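Local structure of periplasmic molybdate-binding protein (Azotobacter vinelandii, 1ATG) at residues Gly37-Tyr40 with Ala41-Asn45; Ser54-Glu57 with Lys58-Lys62; Thr122-Leu125 with Thr126-Leu130; Val163-Ala166 with Gln167-Gln170. The protein binds molybdate and tungstate in a pocket between its two domains, probably to deliver the oxyanion to an ABC transporter. All blocks are in the same frame, centred on the assembly; numbering follows the deposited sequence. Where two conformers were deposited one is given.

The four contacts come in series along the chain, two in each domain that closes on the anion. Interactions 1 and 2 are neighbours: their centres lie about 11 Å apart, and Y40 on helix 36-44 packs against S59 and K62 of helix 58-65. Interactions 3 and 4 belong to the other domain, with centres about 21 Å apart; helix 116-127 packs over strands 107-110 and 160-164, and interaction 4 is the turn that leaves strand 160-164. Across the cleft, the nearest atoms of interactions 2 and 4 are about 8 Å apart. Interaction 2 contributes A55 to the pocket, interactions 1 and 4 sit just behind it, and interaction 3 is farther out.

Interaction 1. Residues Gly37-Tyr40 with Ala41-Asn45; sequences GPVY and AQIVN. With EDO (1,2-ethanediol), chain F.
Y40 and V44 meet one turn apart in a CH-pi contact on helix 36-44, which sets out from the anion pocket, and V39 and I43 repeat the same spacing on its buried flank. The methyl CG2 of V44 comes up under one face of the Y40 ring, 3.8 Å from the centroid and displaced toward the rim. The ring atom closest to V44 CG2 is CZ of Y40, 3.5 Å away. Two torsions bring them together: CG of Y40 is anti to its own nitrogen (chi1 162°), which swings the ring out beside the carbonyl, while V44 keeps CG2 next to its backbone N, facing back along the helix. On the inner side V39 CG1 touches I43 CD1 at 4.0 Å, the isoleucine chain reaching back toward the preceding turn. Beneath both pairs run ordinary helical bonds, I43 N to V39 O at 2.9 Å and V44 N to Y40 O at 3.0 Å. Q42 was modelled in two conformers, so the weak bond from its NE2 to P38 O, and its bonds to an ethanediol probably carried over from the crystallisation liquor, are tentative. Outward, Y40 OH is hydrogen-bonded to Q66 OE1 and the ring makes a cation-pi contact with K62. V44 leans on L63 of helix 58-65, I43 touches both L63 and F52, and V39 rests on F52, so helix 36-44 lies against helix 58-65 and strand 51-53.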
loop_
_atom_site.group_PDB
_atom_site.type_symbol
_atom_site.label_atom_id
_atom_site.label_comp_id
_atom_site.label_asym_id
_atom_site.label_seq_id
_atom_site.Cartn_x
_atom_site.Cartn_y
_atom_site.Cartn_z
ATOM N N GLY A 37 -10.282 1.024 -1.248
ATOM C CA GLY A 37 -11.691 1.413 -1.311
ATOM C C GLY A 37 -12.490 0.485 -2.203
ATOM O O GLY A 37 -13.468 -0.153 -1.780
ATOM N N PRO A 38 -12.130 0.391 -3.472
ATOM C CA PRO A 38 -12.829 -0.471 -4.416
ATOM C C PRO A 38 -12.823 -1.924 -3.974
ATOM O O PRO A 38 -13.837 -2.629 -4.161
ATOM C CB PRO A 38 -12.143 -0.273 -5.755
ATOM C CG PRO A 38 -11.330 0.954 -5.612
ATOM C CD PRO A 38 -11.105 1.213 -4.153
ATOM N N VAL A 39 -11.717 -2.418 -3.402
ATOM C CA VAL A 39 -11.706 -3.808 -2.930
ATOM C C VAL A 39 -12.706 -3.980 -1.796
ATOM O O VAL A 39 -13.449 -4.983 -1.805
ATOM C CB VAL A 39 -10.296 -4.257 -2.531
ATOM C CG1 VAL A 39 -10.333 -5.629 -1.860
ATOM C CG2 VAL A 39 -9.376 -4.302 -3.735
ATOM N N TYR A 40 -12.773 -3.051 -0.871
ATOM C CA TYR A 40 -13.774 -3.075 0.188
ATOM C C TYR A 40 -15.172 -3.162 -0.443
ATOM O O TYR A 40 -15.984 -3.976 -0.001
ATOM C CB TYR A 40 -13.656 -1.797 1.023
ATOM C CG TYR A 40 -14.891 -1.522 1.854
ATOM C CD1 TYR A 40 -15.059 -2.131 3.092
ATOM C CD2 TYR A 40 -15.900 -0.680 1.398
ATOM C CE1 TYR A 40 -16.194 -1.913 3.853
ATOM C CE2 TYR A 40 -17.035 -0.454 2.151
ATOM C CZ TYR A 40 -17.175 -1.069 3.376
ATOM O OH TYR A 40 -18.317 -0.837 4.117
ATOM N N ALA A 41 -15.434 -2.301 -1.433
ATOM C CA ALA A 41 -16.763 -2.304 -2.057
ATOM C C ALA A 41 -17.058 -3.615 -2.747
ATOM O O ALA A 41 -18.226 -4.071 -2.721
ATOM C CB ALA A 41 -16.903 -1.132 -3.011
ATOM N N GLN A 42 -16.083 -4.242 -3.374
ATOM C CA GLN A 42 -16.263 -5.531 -4.008
ATOM C C GLN A 42 -16.599 -6.574 -2.953
ATOM O O GLN A 42 -17.478 -7.419 -3.195
ATOM C CB GLN A 42 -15.007 -5.960 -4.763
ATOM C CG GLN A 42 -14.749 -5.209 -6.060
ATOM C CD GLN A 42 -13.400 -5.559 -6.655
ATOM O OE1 GLN A 42 -13.307 -6.166 -7.719
ATOM N NE2 GLN A 42 -12.337 -5.172 -5.956
ATOM N N ILE A 43 -15.928 -6.547 -1.802
ATOM C CA ILE A 43 -16.226 -7.514 -0.739
ATOM C C ILE A 43 -17.641 -7.322 -0.226
ATOM O O ILE A 43 -18.332 -8.341 -0.017
ATOM C CB ILE A 43 -15.166 -7.458 0.373
ATOM C CG1 ILE A 43 -13.834 -7.959 -0.202
ATOM C CG2 ILE A 43 -15.590 -8.281 1.583
ATOM C CD1 ILE A 43 -12.620 -7.654 0.664
ATOM N N VAL A 44 -18.060 -6.094 0.029
ATOM C CA VAL A 44 -19.428 -5.825 0.481
ATOM C C VAL A 44 -20.417 -6.296 -0.579
ATOM O O VAL A 44 -21.529 -6.736 -0.236
ATOM C CB VAL A 44 -19.639 -4.329 0.766
ATOM C CG1 VAL A 44 -21.108 -3.972 0.996
ATOM C CG2 VAL A 44 -18.819 -3.851 1.960
ATOM N N ASN A 45 -20.045 -6.254 -1.851
ATOM C CA ASN A 45 -20.844 -6.740 -2.959
ATOM C C ASN A 45 -20.636 -8.224 -3.214
ATOM O O ASN A 45 -20.874 -8.748 -4.296
ATOM C CB ASN A 45 -20.532 -5.923 -4.221
ATOM C CG ASN A 45 -21.525 -6.143 -5.346
ATOM O OD1 ASN A 45 -22.734 -6.197 -5.074
ATOM N ND2 ASN A 45 -21.056 -6.241 -6.578
HETATM C C1 EDO F . -9.629 -6.457 -7.238
HETATM O O1 EDO F . -10.689 -7.299 -6.522
HETATM C C2 EDO F . -9.445 -6.744 -8.736
HETATM O O2 EDO F . -10.815 -6.518 -9.462
#

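Interaction 2. Residues Ser54-Glu57 with Lys58-Lys62; sequences SADE and KSPEK
D56 caps the start of helix 58-65: its OD1 accepts S59 N at 3.0 Å, a nearly straight bond (164°), and the turn closes with E61 N to E57 O at 2.9 Å. The same OD1 takes a second proton from S54 OG, 2.8 Å away. The two donors reach D56 OD1 from opposite faces of the carboxylate plane, each well out of it, and together they fix the rotation of the group. CG of D56 is wedged between backbone N and carbonyl carbon (chi1 66°), a crowded position that turns the carboxylate onto the first helical turn. Without the carboxylate, as with an alanine here, S59 N would probably lose its capping acceptor and S54 OG would keep just its weak bond with S36 OG, slackening the entry to the helix. This inner side is tight: S54 CB presses on P60 CG at 3.5 Å, shorter than usual for two carbons. Nearby, A55 touches the bound tungstate, and its N is hydrogen-bonded to S36 OG. The other side is looser. E57 and E61 bring like charges within 4.0 Å, OE1 of E57 to OE2 of E61, which is probably unfavourable and may be eased by the long, weak ion pair of E61 with R74. K58 is exposed, and its NZ stops 4.7 Å short of D56 OD2. That second carboxylate oxygen instead accepts from a water at 2.7 Å, which also lies 2.6 Å from S59 OG.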
loop_
_atom_site.group_PDB
_atom_site.type_symbol
_atom_site.label_atom_id
_atom_site.label_comp_id
_atom_site.label_asym_id
_atom_site.label_seq_id
_atom_site.Cartn_x
_atom_site.Cartn_y
_atom_site.Cartn_z
ATOM N N SER A 54 -5.767 -4.779 3.448
ATOM C CA SER A 54 -6.030 -3.379 3.106
ATOM C C SER A 54 -4.779 -2.520 3.291
ATOM O O SER A 54 -3.846 -2.961 4.006
ATOM C CB SER A 54 -7.138 -2.842 4.011
ATOM O OG SER A 54 -7.529 -1.554 3.559
ATOM N N ALA A 55 -4.774 -1.292 2.784
ATOM C CA ALA A 55 -3.702 -0.349 3.073
ATOM C C ALA A 55 -4.086 0.546 4.251
ATOM O O ALA A 55 -3.333 1.463 4.566
ATOM C CB ALA A 55 -3.389 0.519 1.858
ATOM N N ASP A 56 -5.208 0.282 4.916
ATOM C CA ASP A 56 -5.634 1.054 6.069
ATOM C C ASP A 56 -6.296 0.123 7.090
ATOM O O ASP A 56 -6.333 -1.088 6.963
ATOM C CB ASP A 56 -6.589 2.177 5.670
ATOM C CG ASP A 56 -7.933 1.763 5.134
ATOM O OD1 ASP A 56 -8.332 0.586 5.168
ATOM O OD2 ASP A 56 -8.631 2.691 4.603
ATOM N N GLU A 57 -6.785 0.745 8.147
ATOM C CA GLU A 57 -7.541 0.109 9.204
ATOM C C GLU A 57 -9.037 0.299 8.946
ATOM O O GLU A 57 -9.846 -0.573 9.270
ATOM C CB GLU A 57 -7.250 0.715 10.574
ATOM C CG GLU A 57 -5.794 0.787 10.970
ATOM C CD GLU A 57 -5.628 1.007 12.463
ATOM O OE1 GLU A 57 -5.705 -0.007 13.194
ATOM O OE2 GLU A 57 -5.441 2.165 12.872
ATOM N N LYS A 58 -9.418 1.425 8.354
ATOM C CA LYS A 58 -10.821 1.756 8.136
ATOM C C LYS A 58 -11.593 0.692 7.383
ATOM O O LYS A 58 -12.688 0.313 7.866
ATOM C CB LYS A 58 -10.932 3.101 7.399
ATOM C CG LYS A 58 -12.353 3.568 7.115
ATOM C CD LYS A 58 -12.363 4.805 6.229
ATOM C CE LYS A 58 -12.160 4.446 4.767
ATOM N NZ LYS A 58 -12.272 5.648 3.890
ATOM N N SER A 59 -11.116 0.206 6.243
ATOM C CA SER A 59 -11.892 -0.773 5.478
ATOM C C SER A 59 -12.058 -2.065 6.248
ATOM O O SER A 59 -13.204 -2.504 6.427
ATOM C CB SER A 59 -11.417 -0.939 4.047
ATOM O OG SER A 59 -11.892 0.174 3.272
ATOM N N PRO A 60 -11.008 -2.680 6.778
ATOM C CA PRO A 60 -11.148 -3.866 7.611
ATOM C C PRO A 60 -12.070 -3.617 8.790
ATOM O O PRO A 60 -12.894 -4.496 9.122
ATOM C CB PRO A 60 -9.711 -4.162 8.050
ATOM C CG PRO A 60 -8.918 -3.683 6.871
ATOM C CD PRO A 60 -9.580 -2.356 6.525
ATOM N N GLU A 61 -11.988 -2.498 9.479
ATOM C CA GLU A 61 -12.859 -2.177 10.610
ATOM C C GLU A 61 -14.317 -2.102 10.181
ATOM O O GLU A 61 -15.189 -2.695 10.851
ATOM C CB GLU A 61 -12.464 -0.854 11.256
ATOM C CG GLU A 61 -11.196 -0.909 12.084
ATOM C CD GLU A 61 -10.637 0.446 12.461
ATOM O OE1 GLU A 61 -11.092 1.476 11.928
ATOM O OE2 GLU A 61 -9.713 0.483 13.309
ATOM N N LYS A 62 -14.616 -1.463 9.061
ATOM C CA LYS A 62 -15.982 -1.400 8.548
ATOM C C LYS A 62 -16.500 -2.779 8.192
ATOM O O LYS A 62 -17.653 -3.109 8.534
ATOM C CB LYS A 62 -16.059 -0.473 7.333
ATOM C CG LYS A 62 -15.930 0.998 7.683
ATOM C CD LYS A 62 -15.609 1.862 6.480
ATOM C CE LYS A 62 -16.790 2.048 5.545
ATOM N NZ LYS A 62 -16.370 2.672 4.256
HETATM O O HOH W 1 -10.091 1.815 2.487
#

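Interaction 3. Residues Thr122-Leu125 with Thr126-Leu130; sequences TQVL and THLGL
V124 and L128 lie side by side and point the same way, V124 CG1 meeting L128 CD1 at 4.0 Å. The leucine's CG stands beside its own backbone N, anti to the carbonyl carbon (chi1 -66°), and that carries CD1 back along the helix to the valine. A looser apolar touch joins L125 CD2 to L130 CB at 4.5 Å. The V124-L128 pair rides on a helical bond, L128 N to V124 O at 3.1 Å, one residue after H127 N has bonded to Q123 O at 2.8 Å. A shell further out, V124 and L125 rest on F162 of strand 160-164, and L125 also packs on I109 and on L131 and L134 of the next helix. Polar ties pin the flank, with Q123 OE1 accepting from E188 N and T122 OG1 bonded to G118 O, while the H127 ring stacks on Y186. At the end of the helix the chain turns at G129, whose phi is positive (71°). L130 N reaches back to L125 O at 2.9 Å, the bond behind the L125-L130 touch, and inside that loop G129 N bonds to T126 O at 3.1 Å. These paired backward bonds around a glycine of positive phi are the signature of a Schellman motif, here terminating helix 116-127 before helix 131-136.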
loop_
_atom_site.group_PDB
_atom_site.type_symbol
_atom_site.label_atom_id
_atom_site.label_comp_id
_atom_site.label_asym_id
_atom_site.label_seq_id
_atom_site.Cartn_x
_atom_site.Cartn_y
_atom_site.Cartn_z
ATOM N N THR A 122 -1.472 13.181 0.067
ATOM C CA THR A 122 -2.253 14.414 0.158
ATOM C C THR A 122 -2.068 15.100 1.504
ATOM O O THR A 122 -1.893 16.320 1.564
ATOM C CB THR A 122 -3.730 14.078 -0.091
ATOM O OG1 THR A 122 -3.852 13.465 -1.387
ATOM C CG2 THR A 122 -4.585 15.332 -0.085
ATOM N N GLN A 123 -2.002 14.304 2.573
ATOM C CA GLN A 123 -1.733 14.840 3.891
ATOM C C GLN A 123 -0.374 15.529 3.948
ATOM O O GLN A 123 -0.257 16.557 4.628
ATOM C CB GLN A 123 -1.808 13.742 4.963
ATOM C CG GLN A 123 -3.253 13.343 5.245
ATOM C CD GLN A 123 -3.375 12.133 6.135
ATOM O OE1 GLN A 123 -2.449 11.339 6.298
ATOM N NE2 GLN A 123 -4.582 11.970 6.712
ATOM N N VAL A 124 0.638 15.000 3.266
ATOM C CA VAL A 124 1.938 15.663 3.245
ATOM C C VAL A 124 1.822 17.018 2.566
ATOM O O VAL A 124 2.361 18.011 3.062
ATOM C CB VAL A 124 2.988 14.799 2.544
ATOM C CG1 VAL A 124 4.300 15.549 2.352
ATOM C CG2 VAL A 124 3.211 13.519 3.350
ATOM N N LEU A 125 1.142 17.088 1.416
ATOM C CA LEU A 125 0.972 18.390 0.767
ATOM C C LEU A 125 0.211 19.369 1.652
ATOM O O LEU A 125 0.564 20.551 1.715
ATOM C CB LEU A 125 0.294 18.243 -0.589
ATOM C CG LEU A 125 1.067 17.419 -1.629
ATOM C CD1 LEU A 125 0.304 17.494 -2.942
ATOM C CD2 LEU A 125 2.493 17.895 -1.802
ATOM N N THR A 126 -0.801 18.881 2.361
ATOM C CA THR A 126 -1.527 19.757 3.287
ATOM C C THR A 126 -0.595 20.210 4.388
ATOM O O THR A 126 -0.616 21.390 4.802
ATOM C CB THR A 126 -2.723 18.969 3.848
ATOM O OG1 THR A 126 -3.662 18.784 2.781
ATOM C CG2 THR A 126 -3.377 19.664 5.033
ATOM N N HIS A 127 0.236 19.320 4.917
ATOM C CA HIS A 127 1.162 19.692 5.982
ATOM C C HIS A 127 2.094 20.816 5.563
ATOM O O HIS A 127 2.418 21.698 6.373
ATOM C CB HIS A 127 1.957 18.455 6.419
ATOM C CG HIS A 127 2.815 18.682 7.627
ATOM N ND1 HIS A 127 2.360 18.508 8.917
ATOM C CD2 HIS A 127 4.096 19.085 7.727
ATOM C CE1 HIS A 127 3.353 18.789 9.749
ATOM N NE2 HIS A 127 4.404 19.159 9.066
ATOM N N LEU A 128 2.545 20.795 4.319
ATOM C CA LEU A 128 3.439 21.781 3.749
ATOM C C LEU A 128 2.728 23.014 3.215
ATOM O O LEU A 128 3.402 23.937 2.744
ATOM C CB LEU A 128 4.223 21.108 2.602
ATOM C CG LEU A 128 5.185 20.002 3.066
ATOM C CD1 LEU A 128 5.700 19.237 1.858
ATOM C CD2 LEU A 128 6.317 20.589 3.894
ATOM N N GLY A 129 1.405 23.030 3.211
ATOM C CA GLY A 129 0.645 24.158 2.691
ATOM C C GLY A 129 0.747 24.253 1.174
ATOM O O GLY A 129 0.653 25.373 0.644
ATOM N N LEU A 130 0.913 23.121 0.478
ATOM C CA LEU A 130 1.081 23.111 -0.958
ATOM C C LEU A 130 -0.071 22.467 -1.699
ATOM O O LEU A 130 -0.058 22.517 -2.932
ATOM C CB LEU A 130 2.364 22.343 -1.347
ATOM C CG LEU A 130 3.670 22.992 -0.901
ATOM C CD1 LEU A 130 4.838 22.031 -1.100
ATOM C CD2 LEU A 130 3.907 24.293 -1.659
#

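Interaction 4. Residues Val163-Ala166 with Gln167-Gln170; sequences VALA and QIIQ. With EDO (1,2-ethanediol), chain E.
The carbonyl oxygen of L165 is gripped by two backbone donors, I168 N and I169 N, each 3.0 Å from L165 O. They come from different directions: I169 N lies almost straight out from the carbonyl, whereas I168 N stands above its plane. Just upstream A164 and Q167 are joined twice. Q167 N donates to A164 O, and the side chain returns the bond, its OE1 accepting A164 N at 2.9 Å in a nearly straight line (165°). CG of Q167 sits beside its backbone N (chi1 -64°) and the chain is extended beyond it, which carries the amide back past the A164 methyl to the strand end. The other half of the amide is used too, NE2 donating to the carbonyl of V146. Cutting the side chain back to an alanine here is likely to leave A164 N and V146 O without the amide that joins them, and the turn freer to shift against helix 146-154. Apolar contacts fill in around the polar core: the side chains of V163 and I168 cross at about a right angle, V163 CG2 meeting I168 CD1 at 4.1 Å, and L165 CD1 touches I169 CB at 3.9 Å. At the far end I169 O accepts from an ethanediol hydroxyl, O2, at 2.7 Å. Backbone turns folding back on strand 160-164, with Q167 reaching V146 and A164 beside Y117, thus form a second shell to the anion site in the interdomain cleft of a periplasmic binding protein.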
loop_
_atom_site.group_PDB
_atom_site.type_symbol
_atom_site.label_atom_id
_atom_site.label_comp_id
_atom_site.label_asym_id
_atom_site.label_seq_id
_atom_site.Cartn_x
_atom_site.Cartn_y
_atom_site.Cartn_z
ATOM N N VAL A 163 4.552 7.221 -3.544
ATOM C CA VAL A 163 4.485 5.777 -3.679
ATOM C C VAL A 163 4.785 5.073 -2.364
ATOM O O VAL A 163 5.100 5.722 -1.362
ATOM C CB VAL A 163 5.460 5.291 -4.780
ATOM C CG1 VAL A 163 5.202 5.956 -6.134
ATOM C CG2 VAL A 163 6.910 5.520 -4.369
ATOM N N ALA A 164 4.677 3.763 -2.361
ATOM C CA ALA A 164 5.019 2.955 -1.201
ATOM C C ALA A 164 6.486 2.568 -1.295
ATOM O O ALA A 164 6.997 2.199 -2.350
ATOM C CB ALA A 164 4.158 1.701 -1.179
ATOM N N LEU A 165 7.172 2.519 -0.157
ATOM C CA LEU A 165 8.579 2.108 -0.165
ATOM C C LEU A 165 8.756 0.736 -0.764
ATOM O O LEU A 165 9.698 0.468 -1.521
ATOM C CB LEU A 165 9.129 2.165 1.266
ATOM C CG LEU A 165 10.582 1.681 1.437
ATOM C CD1 LEU A 165 11.544 2.432 0.539
ATOM C CD2 LEU A 165 11.012 1.835 2.895
ATOM N N ALA A 166 7.858 -0.214 -0.480
ATOM C CA ALA A 166 7.963 -1.561 -0.998
ATOM C C ALA A 166 8.044 -1.598 -2.510
ATOM O O ALA A 166 8.631 -2.521 -3.080
ATOM C CB ALA A 166 6.752 -2.382 -0.551
ATOM N N GLN A 167 7.428 -0.645 -3.214
ATOM C CA GLN A 167 7.422 -0.642 -4.663
ATOM C C GLN A 167 8.738 -0.227 -5.282
ATOM O O GLN A 167 8.939 -0.435 -6.490
ATOM C CB GLN A 167 6.327 0.315 -5.164
ATOM C CG GLN A 167 4.927 -0.128 -4.774
ATOM C CD GLN A 167 3.940 0.977 -5.113
ATOM O OE1 GLN A 167 4.117 2.123 -4.705
ATOM N NE2 GLN A 167 2.887 0.635 -5.857
ATOM N N ILE A 168 9.632 0.395 -4.522
ATOM C CA ILE A 168 10.866 0.926 -5.090
ATOM C C ILE A 168 12.131 0.416 -4.437
ATOM O O ILE A 168 13.221 0.553 -5.027
ATOM C CB ILE A 168 10.867 2.471 -5.095
ATOM C CG1 ILE A 168 10.821 3.064 -3.688
ATOM C CG2 ILE A 168 9.727 3.004 -5.958
ATOM C CD1 ILE A 168 10.829 4.588 -3.669
ATOM N N ILE A 169 12.042 -0.175 -3.257
ATOM C CA ILE A 169 13.244 -0.665 -2.560
ATOM C C ILE A 169 13.738 -1.905 -3.278
ATOM O O ILE A 169 12.985 -2.753 -3.720
ATOM C CB ILE A 169 12.957 -0.868 -1.069
ATOM C CG1 ILE A 169 14.263 -1.086 -0.290
ATOM C CG2 ILE A 169 12.020 -2.053 -0.829
ATOM C CD1 ILE A 169 14.069 -1.029 1.210
ATOM N N GLN A 170 15.055 -1.987 -3.504
ATOM C CA GLN A 170 15.619 -3.115 -4.242
ATOM C C GLN A 170 16.142 -4.163 -3.276
ATOM O O GLN A 170 16.314 -3.905 -2.082
ATOM C CB GLN A 170 16.692 -2.649 -5.225
ATOM C CG GLN A 170 16.232 -1.587 -6.209
ATOM C CD GLN A 170 15.078 -1.959 -7.103
ATOM O OE1 GLN A 170 14.025 -1.301 -7.110
ATOM N NE2 GLN A 170 15.230 -3.011 -7.901
HETATM C C1 EDO E . 12.892 -6.899 -0.845
HETATM O O1 EDO E . 12.748 -7.923 -1.980
HETATM C C2 EDO E . 13.337 -5.497 -1.298
HETATM O O2 EDO E . 12.681 -5.203 -2.691
HETATM O O HOH W 2 10.689 -2.869 -5.117
#